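Local coordinates for fat acid-binding protein (Eubacterium ventriosum, PDB 3NYI) that binds stearic acid and, as a DegV-family protein, probably serves in fatty-acid binding, at residues 124-130 / 159-164; 92-96 / 199-204; 46-52 / 271-277. All blocks are in the same frame, centred on the assembly; numbering follows the deposited sequence.

Interaction 1: residues 124-130 / 159-164. With STE (stearic acid), chain C.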
loop_
_atom_site.group_PDB
_atom_site.type_symbol
_atom_site.label_atom_id
_atom_site.label_comp_id
_atom_site.label_asym_id
_atom_site.label_seq_id
_atom_site.Cartn_x
_atom_site.Cartn_y
_atom_site.Cartn_z
ATOM N N SER A 124 -9.745 -0.406 -0.029
ATOM C CA SER A 124 -8.985 -0.706 -1.244
ATOM C C SER A 124 -8.671 -2.196 -1.423
ATOM O O SER A 124 -8.456 -2.647 -2.548
ATOM C CB SER A 124 -7.668 0.083 -1.269
ATOM O OG SER A 124 -6.683 -0.515 -0.440
ATOM N N LYS A 125 -8.646 -2.932 -0.311
ATOM C CA LYS A 125 -8.178 -4.318 -0.244
ATOM C C LYS A 125 -6.698 -4.440 -0.597
ATOM O O LYS A 125 -6.205 -5.538 -0.847
ATOM C CB LYS A 125 -9.018 -5.257 -1.150
ATOM C CG LYS A 125 -10.517 -5.145 -0.899
ATOM C CD LYS A 125 -11.321 -6.206 -1.649
ATOM C CE LYS A 125 -11.061 -7.597 -1.084
ATOM N NZ LYS A 125 -11.940 -8.641 -1.714
ATOM N N GLN A 126 -5.994 -3.315 -0.606
ATOM C CA GLN A 126 -4.571 -3.302 -0.935
ATOM C C GLN A 126 -3.736 -2.679 0.192
ATOM O O GLN A 126 -4.232 -2.401 1.297
ATOM C CB GLN A 126 -4.347 -2.464 -2.199
ATOM C CG GLN A 126 -5.383 -2.675 -3.303
ATOM C CD GLN A 126 -5.487 -4.131 -3.783
ATOM O OE1 GLN A 126 -4.502 -4.864 -3.812
ATOM N NE2 GLN A 126 -6.700 -4.542 -4.172
ATOM N N ASN A 127 -2.466 -2.449 -0.114
ATOM C CA ASN A 127 -1.553 -1.750 0.793
ATOM C C ASN A 127 -0.413 -1.248 -0.064
ATOM O O ASN A 127 -0.180 -1.768 -1.176
ATOM C CB ASN A 127 -1.021 -2.721 1.855
ATOM C CG ASN A 127 -0.116 -2.056 2.872
ATOM O OD1 ASN A 127 -0.145 -0.832 3.056
ATOM N ND2 ASN A 127 0.721 -2.869 3.534
ATOM N N THR A 128 0.291 -0.237 0.435
ATOM C CA THR A 128 1.489 0.282 -0.224
ATOM C C THR A 128 1.359 0.265 -1.767
ATOM O O THR A 128 0.414 0.869 -2.303
ATOM C CB THR A 128 2.816 -0.375 0.344
ATOM O OG1 THR A 128 3.972 0.175 -0.308
ATOM C CG2 THR A 128 2.813 -1.928 0.244
ATOM N N VAL A 129 2.285 -0.391 -2.470
ATOM C CA VAL A 129 2.322 -0.298 -3.943
ATOM C C VAL A 129 0.957 -0.556 -4.642
ATOM O O VAL A 129 0.617 0.148 -5.589
ATOM C CB VAL A 129 3.475 -1.149 -4.574
ATOM C CG1 VAL A 129 3.232 -2.650 -4.363
ATOM C CG2 VAL A 129 3.676 -0.818 -6.088
ATOM N N THR A 130 0.188 -1.552 -4.191
ATOM C CA THR A 130 -1.068 -1.849 -4.877
ATOM C C THR A 130 -2.160 -0.875 -4.473
ATOM O O THR A 130 -3.089 -0.668 -5.207
ATOM C CB THR A 130 -1.580 -3.300 -4.682
ATOM O OG1 THR A 130 -1.367 -3.712 -3.331
ATOM C CG2 THR A 130 -0.871 -4.298 -5.657
HETATM N N MSE A 159 -9.496 -4.288 -8.206
HETATM C CA MSE A 159 -9.011 -4.776 -6.921
HETATM C C MSE A 159 -8.667 -6.265 -6.945
HETATM O O MSE A 159 -7.652 -6.689 -6.382
HETATM C CB MSE A 159 -10.034 -4.484 -5.825
HETATM C CG MSE A 159 -10.229 -2.998 -5.570
HETATM SE SE MSE A 159 -11.395 -2.738 -3.998
HETATM C CE MSE A 159 -13.017 -3.612 -4.648
ATOM N N ALA A 160 -9.511 -7.056 -7.602
ATOM C CA ALA A 160 -9.266 -8.498 -7.718
ATOM C C ALA A 160 -7.973 -8.824 -8.490
ATOM O O ALA A 160 -7.336 -9.857 -8.252
ATOM C CB ALA A 160 -10.462 -9.187 -8.368
ATOM N N SER A 161 -7.584 -7.937 -9.404
ATOM C CA SER A 161 -6.437 -8.186 -10.274
ATOM C C SER A 161 -5.132 -7.787 -9.607
ATOM O O SER A 161 -4.062 -8.233 -10.025
ATOM C CB SER A 161 -6.569 -7.419 -11.596
ATOM O OG SER A 161 -6.213 -6.047 -11.416
ATOM N N ALA A 162 -5.205 -6.942 -8.571
ATOM C CA ALA A 162 -3.996 -6.437 -7.946
ATOM C C ALA A 162 -3.204 -7.529 -7.238
ATOM O O ALA A 162 -3.784 -8.410 -6.592
ATOM C CB ALA A 162 -4.342 -5.272 -6.926
ATOM N N ARG A 163 -1.877 -7.463 -7.332
ATOM C CA ARG A 163 -1.011 -8.380 -6.578
ATOM C C ARG A 163 0.223 -7.649 -6.077
ATOM O O ARG A 163 0.769 -6.804 -6.785
ATOM C CB ARG A 163 -0.492 -9.522 -7.459
ATOM C CG ARG A 163 -1.528 -10.499 -8.000
ATOM C CD ARG A 163 -2.147 -11.316 -6.863
ATOM N NE ARG A 163 -3.022 -12.355 -7.403
ATOM C CZ ARG A 163 -4.281 -12.162 -7.753
ATOM N NH1 ARG A 163 -4.834 -10.960 -7.608
ATOM N NH2 ARG A 163 -4.991 -13.172 -8.248
ATOM N N ILE A 164 0.700 -8.012 -4.889
ATOM C CA ILE A 164 2.061 -7.661 -4.516
ATOM C C ILE A 164 2.853 -8.941 -4.404
ATOM O O ILE A 164 2.388 -9.911 -3.804
ATOM C CB ILE A 164 2.172 -6.938 -3.132
ATOM C CG1 ILE A 164 1.203 -5.768 -3.028
ATOM C CG2 ILE A 164 3.617 -6.457 -2.930
ATOM C CD1 ILE A 164 1.263 -5.025 -1.658
HETATM C C1 STE C . -2.773 0.016 12.051
HETATM O O1 STE C . -3.964 0.064 12.010
HETATM O O2 STE C . -2.224 -0.014 13.113
HETATM C C2 STE C . -1.974 -0.236 10.751
HETATM C C3 STE C . -1.592 -1.733 10.629
HETATM C C4 STE C . -0.698 -1.952 9.383
HETATM C C5 STE C . -0.505 -3.457 9.092
HETATM C C6 STE C . 0.436 -3.642 7.879
HETATM C C7 STE C . 0.732 -5.142 7.624
HETATM C C8 STE C . 1.546 -5.262 6.309
HETATM C C9 STE C . 1.899 -6.736 6.003
HETATM C C10 STE C . 2.788 -6.781 4.730
HETATM C C11 STE C . 1.894 -6.577 3.505
HETATM C C12 STE C . 2.371 -5.494 2.509
HETATM C C13 STE C . 3.879 -5.200 2.539
HETATM C C14 STE C . 4.353 -5.170 1.060
HETATM C C15 STE C . 5.740 -4.500 0.931
HETATM C C16 STE C . 6.318 -4.829 -0.468
HETATM C C17 STE C . 5.825 -3.785 -1.494
HETATM C C18 STE C . 6.521 -3.984 -2.860
#

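Interaction 2: residues 92-96 / 199-204. With STE (stearic acid), chain C.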
loop_
_atom_site.group_PDB
_atom_site.type_symbol
_atom_site.label_atom_id
_atom_site.label_comp_id
_atom_site.label_asym_id
_atom_site.label_seq_id
_atom_site.Cartn_x
_atom_site.Cartn_y
_atom_site.Cartn_z
ATOM N N ILE A 92 -6.255 1.410 3.506
ATOM C CA ILE A 92 -5.585 0.118 3.517
ATOM C C ILE A 92 -6.643 -0.981 3.727
ATOM O O ILE A 92 -7.715 -0.721 4.293
ATOM C CB ILE A 92 -4.526 0.100 4.649
ATOM C CG1 ILE A 92 -3.569 -1.096 4.512
ATOM C CG2 ILE A 92 -5.219 0.120 6.040
ATOM C CD1 ILE A 92 -2.393 -1.075 5.545
ATOM N N THR A 93 -6.352 -2.200 3.273
ATOM C CA THR A 93 -7.257 -3.338 3.481
ATOM C C THR A 93 -7.776 -3.460 4.917
ATOM O O THR A 93 -7.022 -3.328 5.878
ATOM C CB THR A 93 -6.606 -4.685 3.081
ATOM O OG1 THR A 93 -7.480 -5.762 3.443
ATOM C CG2 THR A 93 -5.270 -4.872 3.774
ATOM N N THR A 94 -9.076 -3.719 5.054
ATOM C CA THR A 94 -9.694 -3.864 6.369
ATOM C C THR A 94 -9.128 -5.048 7.120
ATOM O O THR A 94 -9.285 -5.143 8.331
ATOM C CB THR A 94 -11.210 -4.105 6.270
ATOM O OG1 THR A 94 -11.453 -5.140 5.308
ATOM C CG2 THR A 94 -11.919 -2.859 5.843
ATOM N N LEU A 95 -8.505 -5.976 6.398
ATOM C CA LEU A 95 -7.892 -7.139 7.050
ATOM C C LEU A 95 -6.587 -6.816 7.782
ATOM O O LEU A 95 -6.124 -7.641 8.564
ATOM C CB LEU A 95 -7.690 -8.301 6.047
ATOM C CG LEU A 95 -9.000 -8.821 5.442
ATOM C CD1 LEU A 95 -8.764 -9.903 4.364
ATOM C CD2 LEU A 95 -9.912 -9.348 6.539
ATOM N N PHE A 96 -5.990 -5.640 7.530
ATOM C CA PHE A 96 -4.764 -5.235 8.232
ATOM C C PHE A 96 -5.029 -4.174 9.304
ATOM O O PHE A 96 -4.237 -4.014 10.219
ATOM C CB PHE A 96 -3.708 -4.621 7.296
ATOM C CG PHE A 96 -3.090 -5.591 6.314
ATOM C CD1 PHE A 96 -3.282 -6.957 6.439
ATOM C CD2 PHE A 96 -2.267 -5.119 5.291
ATOM C CE1 PHE A 96 -2.704 -7.845 5.517
ATOM C CE2 PHE A 96 -1.688 -5.994 4.383
ATOM C CZ PHE A 96 -1.911 -7.357 4.500
HETATM N N MSE A 199 0.460 -10.731 -1.810
HETATM C CA MSE A 199 -0.755 -10.081 -1.338
HETATM C C MSE A 199 -1.823 -10.156 -2.407
HETATM O O MSE A 199 -1.624 -9.708 -3.539
HETATM C CB MSE A 199 -0.523 -8.616 -0.955
HETATM C CG MSE A 199 -1.796 -7.975 -0.432
HETATM SE SE MSE A 199 -1.586 -6.155 0.262
HETATM C CE MSE A 199 -3.366 -6.036 1.100
ATOM N N LYS A 200 -2.965 -10.732 -2.054
ATOM C CA LYS A 200 -4.065 -10.784 -2.992
ATOM C C LYS A 200 -5.348 -10.924 -2.224
ATOM O O LYS A 200 -5.371 -11.496 -1.118
ATOM C CB LYS A 200 -3.896 -11.953 -3.970
ATOM C CG LYS A 200 -4.335 -13.304 -3.436
ATOM C CD LYS A 200 -4.231 -14.368 -4.560
ATOM C CE LYS A 200 -4.670 -15.746 -4.083
ATOM N NZ LYS A 200 -4.595 -16.777 -5.184
ATOM N N ASP A 201 -6.412 -10.380 -2.798
ATOM C CA ASP A 201 -7.723 -10.504 -2.184
ATOM C C ASP A 201 -7.738 -9.895 -0.773
ATOM O O ASP A 201 -8.464 -10.370 0.100
ATOM C CB ASP A 201 -8.112 -11.977 -2.092
ATOM C CG ASP A 201 -9.498 -12.234 -2.597
ATOM O OD1 ASP A 201 -10.413 -12.371 -1.761
ATOM O OD2 ASP A 201 -9.670 -12.285 -3.835
ATOM N N GLY A 202 -6.913 -8.878 -0.541
ATOM C CA GLY A 202 -6.952 -8.160 0.731
ATOM C C GLY A 202 -6.077 -8.667 1.861
ATOM O O GLY A 202 -6.070 -8.078 2.961
ATOM N N ASP A 203 -5.310 -9.727 1.610
ATOM C CA ASP A 203 -4.507 -10.334 2.663
ATOM C C ASP A 203 -3.195 -10.913 2.106
ATOM O O ASP A 203 -2.997 -10.950 0.890
ATOM C CB ASP A 203 -5.331 -11.444 3.333
ATOM C CG ASP A 203 -4.915 -11.712 4.783
ATOM O OD1 ASP A 203 -3.830 -11.257 5.211
ATOM O OD2 ASP A 203 -5.687 -12.385 5.502
ATOM N N ILE A 204 -2.320 -11.404 2.988
ATOM C CA ILE A 204 -1.064 -12.039 2.551
ATOM C C ILE A 204 -1.050 -13.560 2.686
ATOM O O ILE A 204 -1.686 -14.128 3.572
ATOM C CB ILE A 204 0.173 -11.445 3.255
ATOM C CG1 ILE A 204 -0.051 -11.351 4.768
ATOM C CG2 ILE A 204 0.472 -10.033 2.704
ATOM C CD1 ILE A 204 1.177 -10.806 5.524
HETATM C C1 STE C . -2.773 0.016 12.051
HETATM O O1 STE C . -3.964 0.064 12.010
HETATM O O2 STE C . -2.224 -0.014 13.113
HETATM C C2 STE C . -1.974 -0.236 10.751
HETATM C C3 STE C . -1.592 -1.733 10.629
HETATM C C4 STE C . -0.698 -1.952 9.383
HETATM C C5 STE C . -0.505 -3.457 9.092
HETATM C C6 STE C . 0.436 -3.642 7.879
HETATM C C7 STE C . 0.732 -5.142 7.624
HETATM C C8 STE C . 1.546 -5.262 6.309
HETATM C C9 STE C . 1.899 -6.736 6.003
HETATM C C10 STE C . 2.788 -6.781 4.730
HETATM C C11 STE C . 1.894 -6.577 3.505
HETATM C C12 STE C . 2.371 -5.494 2.509
HETATM C C13 STE C . 3.879 -5.200 2.539
HETATM C C14 STE C . 4.353 -5.170 1.060
HETATM C C15 STE C . 5.740 -4.500 0.931
HETATM C C16 STE C . 6.318 -4.829 -0.468
HETATM C C17 STE C . 5.825 -3.785 -1.494
HETATM C C18 STE C . 6.521 -3.984 -2.860
#

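Interaction 3: residues 46-52 / 271-277. With STE (stearic acid), chain C.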
loop_
_atom_site.group_PDB
_atom_site.type_symbol
_atom_site.label_atom_id
_atom_site.label_comp_id
_atom_site.label_asym_id
_atom_site.label_seq_id
_atom_site.Cartn_x
_atom_site.Cartn_y
_atom_site.Cartn_z
ATOM N N ILE A 46 7.029 12.887 11.708
ATOM C CA ILE A 46 8.245 12.093 11.582
ATOM C C ILE A 46 8.366 11.666 10.135
ATOM O O ILE A 46 7.361 11.577 9.436
ATOM C CB ILE A 46 8.214 10.832 12.481
ATOM C CG1 ILE A 46 9.571 10.127 12.452
ATOM C CG2 ILE A 46 7.089 9.876 12.057
ATOM C CD1 ILE A 46 9.630 8.880 13.287
ATOM N N THR A 47 9.586 11.415 9.674
ATOM C CA THR A 47 9.781 11.057 8.269
ATOM C C THR A 47 10.019 9.570 8.080
ATOM O O THR A 47 10.460 8.858 8.991
ATOM C CB THR A 47 10.967 11.802 7.629
ATOM O OG1 THR A 47 12.188 11.155 8.002
ATOM C CG2 THR A 47 10.990 13.262 8.063
ATOM N N ARG A 48 9.745 9.115 6.865
ATOM C CA ARG A 48 9.894 7.721 6.522
ATOM C C ARG A 48 11.332 7.260 6.752
ATOM O O ARG A 48 11.576 6.218 7.362
ATOM C CB ARG A 48 9.480 7.529 5.067
ATOM C CG ARG A 48 9.575 6.123 4.588
ATOM C CD ARG A 48 10.748 5.981 3.680
ATOM N NE ARG A 48 10.692 4.722 2.959
ATOM C CZ ARG A 48 11.752 4.142 2.419
ATOM N NH1 ARG A 48 12.934 4.724 2.539
ATOM N NH2 ARG A 48 11.632 2.987 1.772
ATOM N N ASP A 49 12.294 8.047 6.282
ATOM C CA ASP A 49 13.692 7.664 6.437
ATOM C C ASP A 49 14.130 7.545 7.905
ATOM O O ASP A 49 14.875 6.625 8.248
ATOM C CB ASP A 49 14.608 8.598 5.634
ATOM C CG ASP A 49 14.522 8.346 4.130
ATOM O OD1 ASP A 49 13.755 7.450 3.710
ATOM O OD2 ASP A 49 15.215 9.040 3.361
ATOM N N GLU A 50 13.658 8.452 8.764
ATOM C CA GLU A 50 14.011 8.416 10.187
ATOM C C GLU A 50 13.523 7.133 10.836
ATOM O O GLU A 50 14.218 6.529 11.651
ATOM C CB GLU A 50 13.365 9.564 10.950
ATOM C CG GLU A 50 13.670 10.953 10.473
ATOM C CD GLU A 50 12.972 11.981 11.337
ATOM O OE1 GLU A 50 11.947 12.541 10.897
ATOM O OE2 GLU A 50 13.434 12.204 12.476
ATOM N N CYS A 51 12.299 6.743 10.501
ATOM C CA CYS A 51 11.723 5.539 11.074
ATOM C C CYS A 51 12.538 4.302 10.705
ATOM O O CYS A 51 12.812 3.460 11.556
ATOM C CB CYS A 51 10.267 5.378 10.626
ATOM S SG CYS A 51 9.402 4.020 11.423
ATOM N N TYR A 52 12.912 4.182 9.433
ATOM C CA TYR A 52 13.703 3.039 9.011
ATOM C C TYR A 52 15.017 3.014 9.794
ATOM O O TYR A 52 15.506 1.950 10.185
ATOM C CB TYR A 52 13.994 3.102 7.515
ATOM C CG TYR A 52 12.939 2.455 6.617
ATOM C CD1 TYR A 52 11.796 3.146 6.234
ATOM C CD2 TYR A 52 13.116 1.167 6.122
ATOM C CE1 TYR A 52 10.844 2.551 5.385
ATOM C CE2 TYR A 52 12.174 0.570 5.275
ATOM C CZ TYR A 52 11.045 1.265 4.914
ATOM O OH TYR A 52 10.110 0.673 4.068
ATOM N N ALA A 271 8.676 4.309 -2.232
ATOM C CA ALA A 271 9.540 4.029 -1.107
ATOM C C ALA A 271 8.588 3.516 -0.033
ATOM O O ALA A 271 7.767 4.273 0.494
ATOM C CB ALA A 271 10.242 5.302 -0.642
ATOM N N ILE A 272 8.670 2.226 0.264
ATOM C CA ILE A 272 7.691 1.597 1.148
ATOM C C ILE A 272 7.650 2.377 2.462
ATOM O O ILE A 272 8.695 2.685 3.048
ATOM C CB ILE A 272 8.030 0.138 1.372
ATOM C CG1 ILE A 272 7.931 -0.613 0.032
ATOM C CG2 ILE A 272 7.095 -0.485 2.403
ATOM C CD1 ILE A 272 8.545 -1.990 0.085
ATOM N N GLY A 273 6.451 2.738 2.892
ATOM C CA GLY A 273 6.318 3.650 4.016
ATOM C C GLY A 273 6.337 3.013 5.382
ATOM O O GLY A 273 6.394 1.791 5.528
ATOM N N ILE A 274 6.281 3.884 6.389
ATOM C CA ILE A 274 6.238 3.515 7.790
ATOM C C ILE A 274 5.163 2.496 8.134
ATOM O O ILE A 274 5.426 1.540 8.861
ATOM C CB ILE A 274 6.018 4.792 8.623
ATOM C CG1 ILE A 274 7.274 5.672 8.543
ATOM C CG2 ILE A 274 5.650 4.445 10.060
ATOM C CD1 ILE A 274 7.150 7.028 9.287
ATOM N N VAL A 275 3.948 2.693 7.627
ATOM C CA VAL A 275 2.856 1.753 7.939
ATOM C C VAL A 275 3.261 0.287 7.649
ATOM O O VAL A 275 3.078 -0.601 8.483
ATOM C CB VAL A 275 1.559 2.097 7.174
ATOM C CG1 VAL A 275 0.495 1.012 7.406
ATOM C CG2 VAL A 275 1.047 3.474 7.583
ATOM N N SER A 276 3.802 0.029 6.466
ATOM C CA SER A 276 4.230 -1.327 6.143
ATOM C C SER A 276 5.524 -1.720 6.832
ATOM O O SER A 276 5.670 -2.854 7.310
ATOM C CB SER A 276 4.402 -1.512 4.624
ATOM O OG SER A 276 3.164 -1.397 3.962
ATOM N N ALA A 277 6.475 -0.792 6.879
ATOM C CA ALA A 277 7.797 -1.125 7.397
ATOM C C ALA A 277 7.780 -1.530 8.869
ATOM O O ALA A 277 8.577 -2.365 9.290
ATOM C CB ALA A 277 8.782 0.026 7.157
HETATM C C1 STE C . -2.773 0.016 12.051
HETATM O O1 STE C . -3.964 0.064 12.010
HETATM O O2 STE C . -2.224 -0.014 13.113
HETATM C C2 STE C . -1.974 -0.236 10.751
HETATM C C3 STE C . -1.592 -1.733 10.629
HETATM C C4 STE C . -0.698 -1.952 9.383
HETATM C C5 STE C . -0.505 -3.457 9.092
HETATM C C6 STE C . 0.436 -3.642 7.879
HETATM C C7 STE C . 0.732 -5.142 7.624
HETATM C C8 STE C . 1.546 -5.262 6.309
HETATM C C9 STE C . 1.899 -6.736 6.003
HETATM C C10 STE C . 2.788 -6.781 4.730
HETATM C C11 STE C . 1.894 -6.577 3.505
HETATM C C12 STE C . 2.371 -5.494 2.509
HETATM C C13 STE C . 3.879 -5.200 2.539
HETATM C C14 STE C . 4.353 -5.170 1.060
HETATM C C15 STE C . 5.740 -4.500 0.931
HETATM C C16 STE C . 6.318 -4.829 -0.468
HETATM C C17 STE C . 5.825 -3.785 -1.494
HETATM C C18 STE C . 6.521 -3.984 -2.860
#

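Interaction 1: residues 124-130 / 159-164
I164 and T130 pack against each other where the start of helix 128-143 meets the strand that follows helix 148-161. CG1 of I164 lies 3.3 Å from OG1 of T130, and CD1 of I164 also touches the carbonyl O of N127. T130 CG2 also touches I164 CG1 and sits against the carbonyl O of R163 and the CB of A162. The V129 and I164 side chains run antiparallel past one another, with V129 CG1 4.0 Å from I164 CG1. A162 also presses its CB onto the amide of Q126.

That amide makes the hydrogen bond between the two segments. Q126 NE2 donates to M159 O over 3.2 Å, and the N-H...O angle is 141°. M159 O also accepts from A162 N, so two donors grip it from opposite faces of its plane. Q126 NE2 makes a second bond, to S124 O at 3.1 Å. The two bonds fix the rotation of the amide. The bend at chi2 (-58°) folds the Q126 chain back to reach both carbonyls. M159 is a selenomethionine. Its SE lies 3.3 Å from S124 O and also meets the CG of K125, whose chain crosses it at about a right angle.

The contact thus joins the loop after strand 119-123 to strand 163-167, which belongs to the other sheet of this DegV-family fold. It also forms part of the wall round the stearic acid. N127 ND2 approaches C12 of the ligand at 3.3 Å, and T128 CG2, V129 CG1 and I164 CG2 meet its tail.

Further out, S124 OG accepts from Q126 N in an ST turn and also bonds to T91 O. N127 ND2 is bonded to S276 OG, and T128 OG1 to D14 OD2.

Interaction 2: residues 92-96 / 199-204
F96 carries the largest share of this contact, and its ring is enclosed on several sides. Over one face lies C7 of the stearic acid, nearer the ring's margin than its centre. The opposite face meets CG2 of T93 and the carbonyl O of G202. At the edge, D203 OD1 lies 3.6 Å from CE1 of F96, and the ring and carboxylate planes are 75° apart. CG2 of I204 meets the ring edge at CZ and also touches C11 of the ligand.

M199, a selenomethionine, makes an oblique Met-aromatic contact with this ring. Its SE lies 5.2 Å from the centroid of F96, 63° off the ring normal. The extended chain of M199 carries CE to 3.7 Å from CE2 of F96. M199 CE also meets CG2 of T93 tip to tip, a tight pair at 3.5 Å.

L95 lays CB and CD1 against the G202 carbonyl, and CD1 reaches CB of D203. T93 OG1 donates to G202 O over 2.8 Å, in the carbonyl plane and on a lone pair. A chi1 of 174° swings this OG1 away from the T93 N toward the hairpin, where it also accepts from L95 N in an ST turn.

G202 lies in the type I' turn K200-D203, which closes the hairpin of strands 194-200 and 203-210. The hairpin tip packs against the loop between strand 87-91 and helix 99-113. Strand 163-167 pairs with strand 194-200 alongside.

Interaction 3: residues 46-52 / 271-277
The N-terminal turns of helices 48-57 and 274-280 meet here, and the carbonyl of I272, just before the N-cap residue of the second helix, is the polar centre. R48 NE donates to I272 O over 2.9 Å, with an N-H...O angle of 150°. The R48 chain bends at chi2 (-106°), which brings NE to this oxygen. Y52 OH donates to I272 O at 2.7 Å. The two donors come from opposite faces of the carbonyl plane. R48 NH2 adds a weak bond to I272 O and has a further partner in G243 O. The R48 guanidinium lies between CB of A271 over one face and CE1 of Y52 over the other. R48 NH1 forms a salt bridge with D49 OD1.

Each helix start has a cap residue. G273 is the N-cap of helix 274-280, and its N bonds to D14 OD2. T47 and E50 form a capping box on helix 48-57. T47 N donates to E50 OE1; the reciprocal bond to T47 OG1 is less certain.

Beside the polar group the contact is apolar. I274 CG1 packs on CB of C51 at 3.7 Å, and I274 CD1 reaches CG2 of I46. CB of A277 lies 3.4 Å from CZ of Y52. Facing the ligand, CD1 of I272 meets C17 of the stearic acid, and CG1 of V275 meets C4.

Overall arrangement
All three contacts line one stearic acid molecule. Interactions 1 and 2 are neighbours, with centres about 8 Å apart, and share the sheet in which strands 163-167 and 194-200 pair. A probable backbone bond between Q126 and T93 also ties them, beyond the ends of strands 119-123 and 87-91. Interaction 3 is about 19 Å from each, centre to centre. It meets interaction 1 through the N127-S276 bond and interaction 2 through packing of I92 on V275. Along the chain, 46-52 comes first, then 92-96, 124-130, 159-164, 199-204 and 271-277, so interaction 3 encloses interaction 2, which encloses interaction 1. Residues far apart in sequence together line one lipid site.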